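Local coordinates for 6-aminohexanoate-dimer hydrolase (Bacillus anthracis, PDB 4GB7), which probably hydrolyses the amide bond of 6-aminohexanoate dimers or related compounds, as a serine hydrolase with the beta-lactamase fold, at residues A112-H117 and E124-G129; Q184-Q189 and Y355-W360; N364-F369 and D382-M387. All blocks are in the same frame, centred on the assembly; numbering follows the deposited sequence. Where two conformers were deposited one is given.

Contact 1 of 3, residues A112-H117 and E124-G129; sequences AFVVVH and ERYFNG
Tyr126 sets its CG beside its own backbone N and opposite the carbonyl carbon (chi1 -58°), which sends the ring back toward Glu124 and brings it against Ala112 and Val114. Val114 has CG1 anti to its backbone N (chi1 174°), which puts CG2 beside that N and on the side of the tyrosine. The Ala112 methyl CB lies 3.7 Å from Tyr126 CD1 and approaches the ring obliquely. Beyond the ring, Tyr126 OH lies 3.7 Å from Val114 CG2. The Glu124 CB lies alongside Val114, and both side chains point the same way. The Glu124 carboxylate then comes to the ring edge, with CD in the ring plane. There Tyr126 OH donates a hydrogen bond of 2.7 Å to Glu124 OE1. It reaches the anti side of that oxygen, well out of the carboxylate plane. Arg308 of helix 307-318 forms a salt bridge with the same OE1. The same helix packs on Ala112 and Val114.

The two strands, 110-117 and 120-126, form an antiparallel beta hairpin, and 120-126 is an outermost strand of the five-stranded sheet expected of the serine beta-lactamase fold. Phe113 and Arg125 are its hydrogen-bonded pair here. Phe113 N gives a 2.9 Å bond to Arg125 O, and Arg125 N returns one of 2.9 Å to Phe113 O. The CA-H groups of Ala112 and Glu124, from the non-hydrogen-bonded pairs, meet the O atoms of Arg125 and Phe113; the closer is Glu124 CA to Phe113 O at 3.1 Å.

Phe113 and Arg125 point to the other face of the sheet. The Arg125 guanidinium folds back, and NH1 donates to Glu124 O at 2.9 Å, while NE forms a salt bridge with Asp87. Phe113 and Phe127 both pack on Leu105 of helix 101-107.

Contact 2 of 3, residues Q184-Q189 and Y355-W360; sequences QLMDMQ and YHNQWW
Met188, a selenomethionine, crosses Tyr355 obliquely, with its CG 3.3 Å from Tyr355 CE1, and its CE also reaches the tyrosine OH. Met188, with positive phi, is the C-prime residue of the Schellman motif that ends helix 182-186. The other side is a type I' beta turn from His356 to Trp359. Water 1 joins the two backbones by donating to Asp187 O and Tyr355 O. Met186 crosses Asn357, with CB 3.4 Å from Asn357 OD1 and CE against the same side chain.

Asp187 OD1 takes a 2.6 Å hydrogen bond from His356 ND1. OD1 lies almost in the imidazole plane, while ND1 comes on its syn side, 27° out of the carboxylate plane. Asn357 N reaches the same OD1 at 3.0 Å, nearly along its C-O axis. Gln183 NE2 is hydrogen-bonded to both Asp187 OD2 and Asn357 OD1. Asn357 ND2 sits 3.1 Å above the His356 ring, over its centre.

Gln358 folds at chi2 (-72°), and its NE2 donates to Met186 O, in the last turn of the helix, at 2.9 Å from above the carbonyl plane. Gln358 N adds a weak bond to that oxygen. Thr254 OG1 is hydrogen-bonded to Gln358 OE1, and the Gln358 side chain touches Lys143 of a possible SxxK motif.

Two N-H donors on one oxygen would favour an ionised Asp187, with the proton of this pair on His356 ND1.

Contact 3 of 3, residues N364-F369 and D382-M387; sequences NEQGAF and DPKAKM
Asn364 opens a type I beta turn that sets Glu365 and Gln366 against Lys384 and Asp382. Its OD1 accepts from Gln366 N, an Asx turn, and from Ala368 N. The two N-H groups reach OD1 from opposite faces of its amide plane.

Glu365 lies at the exposed end, where its O is 3.9 Å from Lys384 CD. Water 2 lies near Glu365 OE1 and Gln366 OE1 and accepts from Lys384 NZ at 3.2 Å.

Gln366 makes the main polar bond. With CG beside its backbone N (chi1 -53°), its chain bends at chi2, and this fold lays CB and CG against the Asp382 carboxylate and turns NE2 to OD2. NE2 donates to Asp382 OD2 at 2.8 Å, using the syn lone pair of that oxygen. The donor's amide plane is almost perpendicular to the carboxylate, at 84°. Gln366 OE1 bonds to His415 of helix 402-417. Asp382 is held by its own turn. Its OD1 takes a nearly straight bond of 2.9 Å from Ala385 N, an Asx motif, and a weak one from Lys384 N. The Ala385 N-H comes from above the carboxylate plane, 60° out of it. This turn joins strands 377-382 and 387-393 of the antiparallel sheet, and a G1 beta bulge closes it, with Lys386 and Met387 both facing Asp382. The loop 364-369 leads into strand 369-373, the neighbour of 377-382.

Gly367 has a positive phi, and its O lies 3.4 Å from Pro383 CD. Ala368 CB then packs 4.2 Å from Asp382 CA. Phe369 presents its ring edge to the proline, with CE1 4.2 Å from Pro383 CG. Helix 332-338 touches both Phe369, through Thr334 and Ile337, and Pro383, through Lys338.

In the fold
The contacts follow one another along the chain, each closing before the next opens. Contacts 1 and 3 share the five-stranded antiparallel sheet, with centres about 20 Å apart. Strand 387-393 lies beside 110-117, so Val116 and His117 pack on Met387, Lys386 and Ala385. Contact 2 lies on the opposite side of the chain's centre from contact 1, about 28 Å away between centres. Contact 3 lies about 19 Å from contact 2 and touches it where Trp359 and Trp360 pack on Phe369. Through this packing the sheet side meets the side of helices 143-155 and 251-265, where Lys143, of a possible SxxK motif, probably belongs to the active site, as in related serine hydrolases.

Contact 1 of 3, residues A112-H117 and E124-G129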
loop_
_atom_site.group_PDB
_atom_site.type_symbol
_atom_site.label_atom_id
_atom_site.label_comp_id
_atom_site.label_asym_id
_atom_site.label_seq_id
_atom_site.Cartn_x
_atom_site.Cartn_y
_atom_site.Cartn_z
ATOM N N ALA A 112 11.695 8.174 4.451
ATOM C CA ALA A 112 12.528 6.988 4.474
ATOM C C ALA A 112 12.738 6.444 3.088
ATOM O O ALA A 112 11.816 6.409 2.275
ATOM C CB ALA A 112 11.921 5.901 5.355
ATOM N N PHE A 113 13.948 5.957 2.866
ATOM C CA PHE A 113 14.318 5.383 1.589
ATOM C C PHE A 113 15.239 4.210 1.891
ATOM O O PHE A 113 16.259 4.381 2.512
ATOM C CB PHE A 113 14.931 6.428 0.686
ATOM C CG PHE A 113 15.149 5.974 -0.711
ATOM C CD1 PHE A 113 14.088 5.916 -1.604
ATOM C CD2 PHE A 113 16.406 5.570 -1.152
ATOM C CE1 PHE A 113 14.291 5.506 -2.908
ATOM C CE2 PHE A 113 16.615 5.214 -2.464
ATOM C CZ PHE A 113 15.550 5.137 -3.336
ATOM N N VAL A 114 14.811 3.011 1.509
ATOM C CA VAL A 114 15.568 1.788 1.742
ATOM C C VAL A 114 15.752 1.019 0.426
ATOM O O VAL A 114 14.744 0.737 -0.292
ATOM C CB VAL A 114 14.848 0.896 2.754
ATOM C CG1 VAL A 114 15.541 -0.456 2.911
ATOM C CG2 VAL A 114 14.682 1.615 4.120
ATOM N N VAL A 115 16.991 0.622 0.160
ATOM C CA VAL A 115 17.357 -0.173 -1.008
ATOM C C VAL A 115 18.022 -1.488 -0.554
ATOM O O VAL A 115 19.012 -1.506 0.165
ATOM C CB VAL A 115 18.307 0.559 -1.967
ATOM C CG1 VAL A 115 18.607 -0.315 -3.199
ATOM C CG2 VAL A 115 17.795 1.950 -2.314
ATOM N N VAL A 116 17.435 -2.588 -0.985
ATOM C CA VAL A 116 17.902 -3.939 -0.711
ATOM C C VAL A 116 18.264 -4.567 -2.072
ATOM O O VAL A 116 17.536 -4.376 -3.066
ATOM C CB VAL A 116 16.844 -4.778 -0.030
ATOM C CG1 VAL A 116 17.375 -6.190 0.304
ATOM C CG2 VAL A 116 16.398 -4.122 1.266
ATOM N N HIS A 117 19.384 -5.272 -2.124
ATOM C CA HIS A 117 19.930 -5.844 -3.379
ATOM C C HIS A 117 20.523 -7.194 -3.073
ATOM O O HIS A 117 21.348 -7.342 -2.167
ATOM C CB HIS A 117 20.998 -4.950 -3.960
ATOM C CG HIS A 117 21.519 -5.411 -5.280
ATOM N ND1 HIS A 117 22.841 -5.449 -5.567
ATOM C CD2 HIS A 117 20.844 -5.882 -6.420
ATOM C CE1 HIS A 117 23.008 -5.914 -6.842
ATOM N NE2 HIS A 117 21.792 -6.190 -7.360
ATOM N N GLU A 124 20.109 3.104 3.203
ATOM C CA GLU A 124 18.936 3.603 3.902
ATOM C C GLU A 124 19.173 5.000 4.385
ATOM O O GLU A 124 20.260 5.308 4.924
ATOM C CB GLU A 124 18.472 2.724 5.053
ATOM C CG GLU A 124 19.531 2.436 6.078
ATOM C CD GLU A 124 19.052 1.653 7.285
ATOM O OE1 GLU A 124 17.845 1.378 7.410
ATOM O OE2 GLU A 124 19.916 1.301 8.122
ATOM N N ARG A 125 18.143 5.836 4.208
ATOM C CA ARG A 125 18.178 7.190 4.675
ATOM C C ARG A 125 16.837 7.556 5.248
ATOM O O ARG A 125 15.801 7.154 4.704
ATOM C CB ARG A 125 18.531 8.155 3.568
ATOM C CG ARG A 125 19.959 7.991 3.049
ATOM C CD ARG A 125 20.945 8.600 4.039
ATOM N NE ARG A 125 22.301 8.482 3.525
ATOM C CZ ARG A 125 23.170 7.482 3.729
ATOM N NH1 ARG A 125 22.857 6.363 4.394
ATOM N NH2 ARG A 125 24.407 7.604 3.218
ATOM N N TYR A 126 16.881 8.303 6.352
ATOM C CA TYR A 126 15.703 8.796 7.101
ATOM C C TYR A 126 15.806 10.303 7.193
ATOM O O TYR A 126 16.919 10.857 7.402
ATOM C CB TYR A 126 15.595 8.140 8.480
ATOM C CG TYR A 126 15.507 6.638 8.371
ATOM C CD1 TYR A 126 14.295 6.010 8.179
ATOM C CD2 TYR A 126 16.664 5.856 8.262
ATOM C CE1 TYR A 126 14.239 4.652 7.967
ATOM C CE2 TYR A 126 16.623 4.497 8.067
ATOM C CZ TYR A 126 15.419 3.901 7.868
ATOM O OH TYR A 126 15.383 2.545 7.648
ATOM N N PHE A 127 14.691 10.993 7.008
ATOM C CA PHE A 127 14.747 12.442 6.793
ATOM C C PHE A 127 13.828 13.156 7.785
ATOM O O PHE A 127 12.927 12.557 8.338
ATOM C CB PHE A 127 14.314 12.819 5.383
ATOM C CG PHE A 127 15.154 12.244 4.278
ATOM C CD1 PHE A 127 14.938 10.968 3.808
ATOM C CD2 PHE A 127 16.132 12.990 3.697
ATOM C CE1 PHE A 127 15.718 10.426 2.805
ATOM C CE2 PHE A 127 16.925 12.468 2.682
ATOM C CZ PHE A 127 16.705 11.183 2.221
ATOM N N ASN A 128 14.036 14.462 7.957
ATOM C CA ASN A 128 13.097 15.310 8.675
ATOM C C ASN A 128 12.860 14.881 10.117
ATOM O O ASN A 128 11.794 15.124 10.665
ATOM C CB ASN A 128 11.742 15.447 7.903
ATOM C CG ASN A 128 10.867 16.571 8.423
ATOM O OD1 ASN A 128 9.639 16.419 8.518
ATOM N ND2 ASN A 128 11.488 17.737 8.697
ATOM N N GLY A 129 13.849 14.225 10.726
ATOM C CA GLY A 129 13.725 13.826 12.081
ATOM C C GLY A 129 12.935 12.568 12.264
ATOM O O GLY A 129 12.722 12.128 13.414
#

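Contact 2 of 3, residues Q184-Q189 and Y355-W360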
loop_
_atom_site.group_PDB
_atom_site.type_symbol
_atom_site.label_atom_id
_atom_site.label_comp_id
_atom_site.label_asym_id
_atom_site.label_seq_id
_atom_site.Cartn_x
_atom_site.Cartn_y
_atom_site.Cartn_z
ATOM N N GLN A 184 -12.636 -10.162 -9.327
ATOM C CA GLN A 184 -12.936 -8.777 -9.774
ATOM C C GLN A 184 -12.496 -7.724 -8.784
ATOM O O GLN A 184 -11.931 -6.669 -9.169
ATOM C CB GLN A 184 -14.415 -8.642 -10.171
ATOM C CG GLN A 184 -14.667 -9.394 -11.473
ATOM C CD GLN A 184 -16.170 -9.660 -11.748
ATOM O OE1 GLN A 184 -17.056 -9.464 -10.852
ATOM N NE2 GLN A 184 -16.466 -10.128 -12.951
ATOM N N LEU A 185 -12.736 -7.999 -7.507
ATOM C CA LEU A 185 -12.288 -7.104 -6.426
ATOM C C LEU A 185 -10.757 -7.035 -6.381
ATOM O O LEU A 185 -10.140 -5.905 -6.338
ATOM C CB LEU A 185 -12.872 -7.544 -5.081
ATOM C CG LEU A 185 -14.378 -7.447 -4.913
ATOM C CD1 LEU A 185 -14.884 -8.312 -3.759
ATOM C CD2 LEU A 185 -14.883 -6.029 -4.706
HETATM N N MSE A 186 -10.135 -8.204 -6.367
HETATM C CA MSE A 186 -8.656 -8.328 -6.419
HETATM C C MSE A 186 -8.021 -7.525 -7.570
HETATM O O MSE A 186 -6.938 -6.908 -7.411
HETATM C CB MSE A 186 -8.247 -9.803 -6.522
HETATM C CG MSE A 186 -8.436 -10.628 -5.259
HETATM SE SE MSE A 186 -7.070 -10.166 -3.974
HETATM C CE MSE A 186 -5.822 -11.493 -4.547
ATOM N N ASP A 187 -8.705 -7.501 -8.719
ATOM C CA ASP A 187 -8.195 -6.817 -9.904
ATOM C C ASP A 187 -8.706 -5.381 -10.084
ATOM O O ASP A 187 -8.466 -4.778 -11.148
ATOM C CB ASP A 187 -8.491 -7.657 -11.166
ATOM C CG ASP A 187 -7.652 -8.939 -11.228
ATOM O OD1 ASP A 187 -6.552 -8.937 -10.648
ATOM O OD2 ASP A 187 -8.126 -9.943 -11.792
HETATM N N MSE A 188 -9.433 -4.853 -9.100
HETATM C CA MSE A 188 -9.924 -3.490 -9.167
HETATM C C MSE A 188 -10.801 -3.289 -10.429
HETATM O O MSE A 188 -10.670 -2.351 -11.154
HETATM C CB MSE A 188 -8.759 -2.495 -9.103
HETATM C CG MSE A 188 -8.217 -2.385 -7.724
HETATM SE SE MSE A 188 -9.342 -1.798 -6.354
HETATM C CE MSE A 188 -7.961 -1.302 -5.099
ATOM N N GLN A 189 -11.709 -4.219 -10.663
ATOM C CA GLN A 189 -12.610 -4.128 -11.781
ATOM C C GLN A 189 -14.091 -3.898 -11.354
ATOM O O GLN A 189 -15.045 -4.240 -12.086
ATOM C CB GLN A 189 -12.467 -5.349 -12.656
ATOM C CG GLN A 189 -11.147 -5.438 -13.399
ATOM C CD GLN A 189 -10.951 -6.765 -14.060
ATOM O OE1 GLN A 189 -11.696 -7.713 -13.809
ATOM N NE2 GLN A 189 -9.970 -6.845 -14.936
ATOM N N TYR A 355 -2.715 -4.205 -13.858
ATOM C CA TYR A 355 -2.968 -4.316 -12.423
ATOM C C TYR A 355 -3.560 -5.695 -12.148
ATOM O O TYR A 355 -4.516 -6.095 -12.822
ATOM C CB TYR A 355 -3.951 -3.272 -11.992
ATOM C CG TYR A 355 -4.198 -3.144 -10.495
ATOM C CD1 TYR A 355 -5.065 -3.989 -9.828
ATOM C CD2 TYR A 355 -3.547 -2.138 -9.741
ATOM C CE1 TYR A 355 -5.343 -3.815 -8.473
ATOM C CE2 TYR A 355 -3.803 -1.977 -8.389
ATOM C CZ TYR A 355 -4.665 -2.831 -7.745
ATOM O OH TYR A 355 -4.968 -2.623 -6.425
ATOM N N HIS A 356 -3.005 -6.394 -11.163
ATOM C CA HIS A 356 -3.446 -7.750 -10.841
ATOM C C HIS A 356 -3.266 -7.997 -9.356
ATOM O O HIS A 356 -2.177 -7.785 -8.816
ATOM C CB HIS A 356 -2.642 -8.764 -11.659
ATOM C CG HIS A 356 -3.227 -10.170 -11.660
ATOM N ND1 HIS A 356 -4.544 -10.426 -11.444
ATOM C CD2 HIS A 356 -2.634 -11.384 -11.923
ATOM C CE1 HIS A 356 -4.761 -11.746 -11.518
ATOM N NE2 HIS A 356 -3.606 -12.339 -11.836
ATOM N N ASN A 357 -4.331 -8.422 -8.674
ATOM C CA ASN A 357 -4.262 -8.866 -7.288
ATOM C C ASN A 357 -3.615 -7.869 -6.322
ATOM O O ASN A 357 -2.821 -8.218 -5.444
ATOM C CB ASN A 357 -3.543 -10.241 -7.261
ATOM C CG ASN A 357 -4.329 -11.311 -8.011
ATOM O OD1 ASN A 357 -5.565 -11.238 -8.077
ATOM N ND2 ASN A 357 -3.616 -12.289 -8.599
ATOM N N GLN A 358 -4.001 -6.620 -6.496
ATOM C CA GLN A 358 -3.618 -5.483 -5.656
ATOM C C GLN A 358 -2.256 -4.894 -5.988
ATOM O O GLN A 358 -1.805 -3.974 -5.295
ATOM C CB GLN A 358 -3.809 -5.733 -4.153
ATOM C CG GLN A 358 -5.201 -6.302 -3.766
ATOM C CD GLN A 358 -6.319 -5.268 -3.897
ATOM O OE1 GLN A 358 -6.532 -4.445 -3.003
ATOM N NE2 GLN A 358 -7.089 -5.351 -5.001
ATOM N N TRP A 359 -1.617 -5.404 -7.048
ATOM C CA TRP A 359 -0.292 -4.902 -7.516
ATOM C C TRP A 359 -0.339 -4.228 -8.903
ATOM O O TRP A 359 -1.045 -4.665 -9.825
ATOM C CB TRP A 359 0.712 -6.050 -7.610
ATOM C CG TRP A 359 1.079 -6.624 -6.287
ATOM C CD1 TRP A 359 0.459 -7.676 -5.612
ATOM C CD2 TRP A 359 2.216 -6.266 -5.486
ATOM N NE1 TRP A 359 1.095 -7.938 -4.458
ATOM C CE2 TRP A 359 2.170 -7.112 -4.324
ATOM C CE3 TRP A 359 3.228 -5.297 -5.584
ATOM C CZ2 TRP A 359 3.085 -7.008 -3.296
ATOM C CZ3 TRP A 359 4.152 -5.220 -4.558
ATOM C CH2 TRP A 359 4.085 -6.066 -3.428
ATOM N N TRP A 360 0.421 -3.147 -9.049
ATOM C CA TRP A 360 0.656 -2.486 -10.333
ATOM C C TRP A 360 1.802 -3.160 -11.055
ATOM O O TRP A 360 2.819 -3.559 -10.439
ATOM C CB TRP A 360 1.020 -1.010 -10.168
ATOM C CG TRP A 360 -0.006 -0.193 -9.404
ATOM C CD1 TRP A 360 -0.140 -0.076 -8.042
ATOM C CD2 TRP A 360 -1.104 0.619 -9.970
ATOM N NE1 TRP A 360 -1.191 0.737 -7.719
ATOM C CE2 TRP A 360 -1.811 1.191 -8.844
ATOM C CE3 TRP A 360 -1.544 0.904 -11.269
ATOM C CZ2 TRP A 360 -2.903 2.008 -9.009
ATOM C CZ3 TRP A 360 -2.614 1.778 -11.424
ATOM C CH2 TRP A 360 -3.293 2.305 -10.330
HETATM O O HOH W 1 -7.110 -5.086 -13.405
#

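Contact 3 of 3, residues N364-F369 and D382-M387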
loop_
_atom_site.group_PDB
_atom_site.type_symbol
_atom_site.label_atom_id
_atom_site.label_comp_id
_atom_site.label_asym_id
_atom_site.label_seq_id
_atom_site.Cartn_x
_atom_site.Cartn_y
_atom_site.Cartn_z
ATOM N N ASN A 364 7.948 -2.345 -17.236
ATOM C CA ASN A 364 9.191 -1.676 -17.450
ATOM C C ASN A 364 10.252 -2.689 -17.880
ATOM O O ASN A 364 9.996 -3.910 -17.954
ATOM C CB ASN A 364 9.591 -0.768 -16.269
ATOM C CG ASN A 364 10.174 -1.515 -15.067
ATOM O OD1 ASN A 364 10.333 -2.741 -15.071
ATOM N ND2 ASN A 364 10.479 -0.755 -13.992
ATOM N N GLU A 365 11.452 -2.197 -18.167
ATOM C CA GLU A 365 12.471 -3.078 -18.719
ATOM C C GLU A 365 12.982 -4.097 -17.706
ATOM O O GLU A 365 13.724 -5.013 -18.100
ATOM C CB GLU A 365 13.640 -2.306 -19.317
ATOM C CG GLU A 365 14.472 -1.536 -18.321
ATOM C CD GLU A 365 15.692 -0.936 -18.987
ATOM O OE1 GLU A 365 16.629 -1.670 -19.409
ATOM O OE2 GLU A 365 15.719 0.267 -19.045
ATOM N N GLN A 366 12.629 -3.915 -16.418
ATOM C CA GLN A 366 13.063 -4.867 -15.375
ATOM C C GLN A 366 12.036 -5.889 -15.054
ATOM O O GLN A 366 12.319 -6.797 -14.276
ATOM C CB GLN A 366 13.391 -4.152 -14.085
ATOM C CG GLN A 366 14.375 -3.017 -14.270
ATOM C CD GLN A 366 15.743 -3.504 -14.669
ATOM O OE1 GLN A 366 16.138 -3.378 -15.810
ATOM N NE2 GLN A 366 16.459 -4.097 -13.727
ATOM N N GLY A 367 10.833 -5.732 -15.583
ATOM C CA GLY A 367 9.766 -6.652 -15.196
ATOM C C GLY A 367 9.326 -6.344 -13.743
ATOM O O GLY A 367 8.838 -7.252 -13.038
ATOM N N ALA A 368 9.479 -5.075 -13.312
ATOM C CA ALA A 368 9.181 -4.714 -11.898
ATOM C C ALA A 368 7.706 -4.730 -11.633
ATOM O O ALA A 368 6.886 -4.593 -12.546
ATOM C CB ALA A 368 9.821 -3.397 -11.490
ATOM N N PHE A 369 7.342 -4.897 -10.383
ATOM C CA PHE A 369 5.988 -4.736 -9.964
ATOM C C PHE A 369 6.018 -3.930 -8.659
ATOM O O PHE A 369 7.018 -3.878 -7.970
ATOM C CB PHE A 369 5.216 -6.092 -9.894
ATOM C CG PHE A 369 5.822 -7.121 -8.967
ATOM C CD1 PHE A 369 6.878 -7.911 -9.383
ATOM C CD2 PHE A 369 5.337 -7.295 -7.697
ATOM C CE1 PHE A 369 7.434 -8.872 -8.560
ATOM C CE2 PHE A 369 5.893 -8.249 -6.839
ATOM C CZ PHE A 369 6.949 -9.034 -7.253
ATOM N N ASP A 382 11.965 -5.450 -8.050
ATOM C CA ASP A 382 12.616 -5.656 -9.356
ATOM C C ASP A 382 13.212 -7.052 -9.377
ATOM O O ASP A 382 14.230 -7.311 -8.817
ATOM C CB ASP A 382 13.701 -4.584 -9.541
ATOM C CG ASP A 382 14.553 -4.768 -10.783
ATOM O OD1 ASP A 382 14.470 -5.830 -11.412
ATOM O OD2 ASP A 382 15.277 -3.797 -11.177
ATOM N N PRO A 383 12.505 -8.009 -10.004
ATOM C CA PRO A 383 13.008 -9.367 -10.027
ATOM C C PRO A 383 14.208 -9.587 -10.966
ATOM O O PRO A 383 14.909 -10.593 -10.815
ATOM C CB PRO A 383 11.812 -10.167 -10.470
ATOM C CG PRO A 383 10.853 -9.227 -11.021
ATOM C CD PRO A 383 11.286 -7.829 -10.776
ATOM N N LYS A 384 14.472 -8.654 -11.899
ATOM C CA LYS A 384 15.602 -8.823 -12.807
ATOM C C LYS A 384 16.909 -8.527 -12.039
ATOM O O LYS A 384 17.883 -9.286 -12.157
ATOM C CB LYS A 384 15.497 -7.911 -14.034
ATOM C CG LYS A 384 16.562 -8.153 -15.093
ATOM C CD LYS A 384 16.330 -7.333 -16.346
ATOM C CE LYS A 384 17.253 -7.739 -17.476
ATOM N NZ LYS A 384 18.457 -6.878 -17.405
ATOM N N ALA A 385 16.922 -7.398 -11.329
ATOM C CA ALA A 385 18.075 -6.982 -10.536
ATOM C C ALA A 385 18.064 -7.481 -9.110
ATOM O O ALA A 385 18.998 -7.197 -8.340
ATOM C CB ALA A 385 18.264 -5.481 -10.575
ATOM N N LYS A 386 17.026 -8.225 -8.744
ATOM C CA LYS A 386 16.888 -8.743 -7.397
ATOM C C LYS A 386 16.967 -7.595 -6.371
ATOM O O LYS A 386 17.769 -7.635 -5.455
ATOM C CB LYS A 386 17.952 -9.840 -7.179
ATOM C CG LYS A 386 17.759 -11.037 -8.110
ATOM C CD LYS A 386 19.079 -11.626 -8.611
ATOM C CE LYS A 386 19.810 -10.742 -9.637
ATOM N NZ LYS A 386 21.184 -10.327 -9.188
HETATM N N MSE A 387 16.159 -6.551 -6.583
HETATM C CA MSE A 387 16.186 -5.347 -5.781
HETATM C C MSE A 387 14.812 -5.026 -5.240
HETATM O O MSE A 387 13.785 -5.246 -5.906
HETATM C CB MSE A 387 16.720 -4.177 -6.611
HETATM C CG MSE A 387 16.881 -2.938 -5.845
HETATM SE SE MSE A 387 17.349 -1.389 -6.953
HETATM C CE MSE A 387 15.582 -1.421 -7.840
HETATM O O HOH W 2 16.984 -4.193 -18.363
#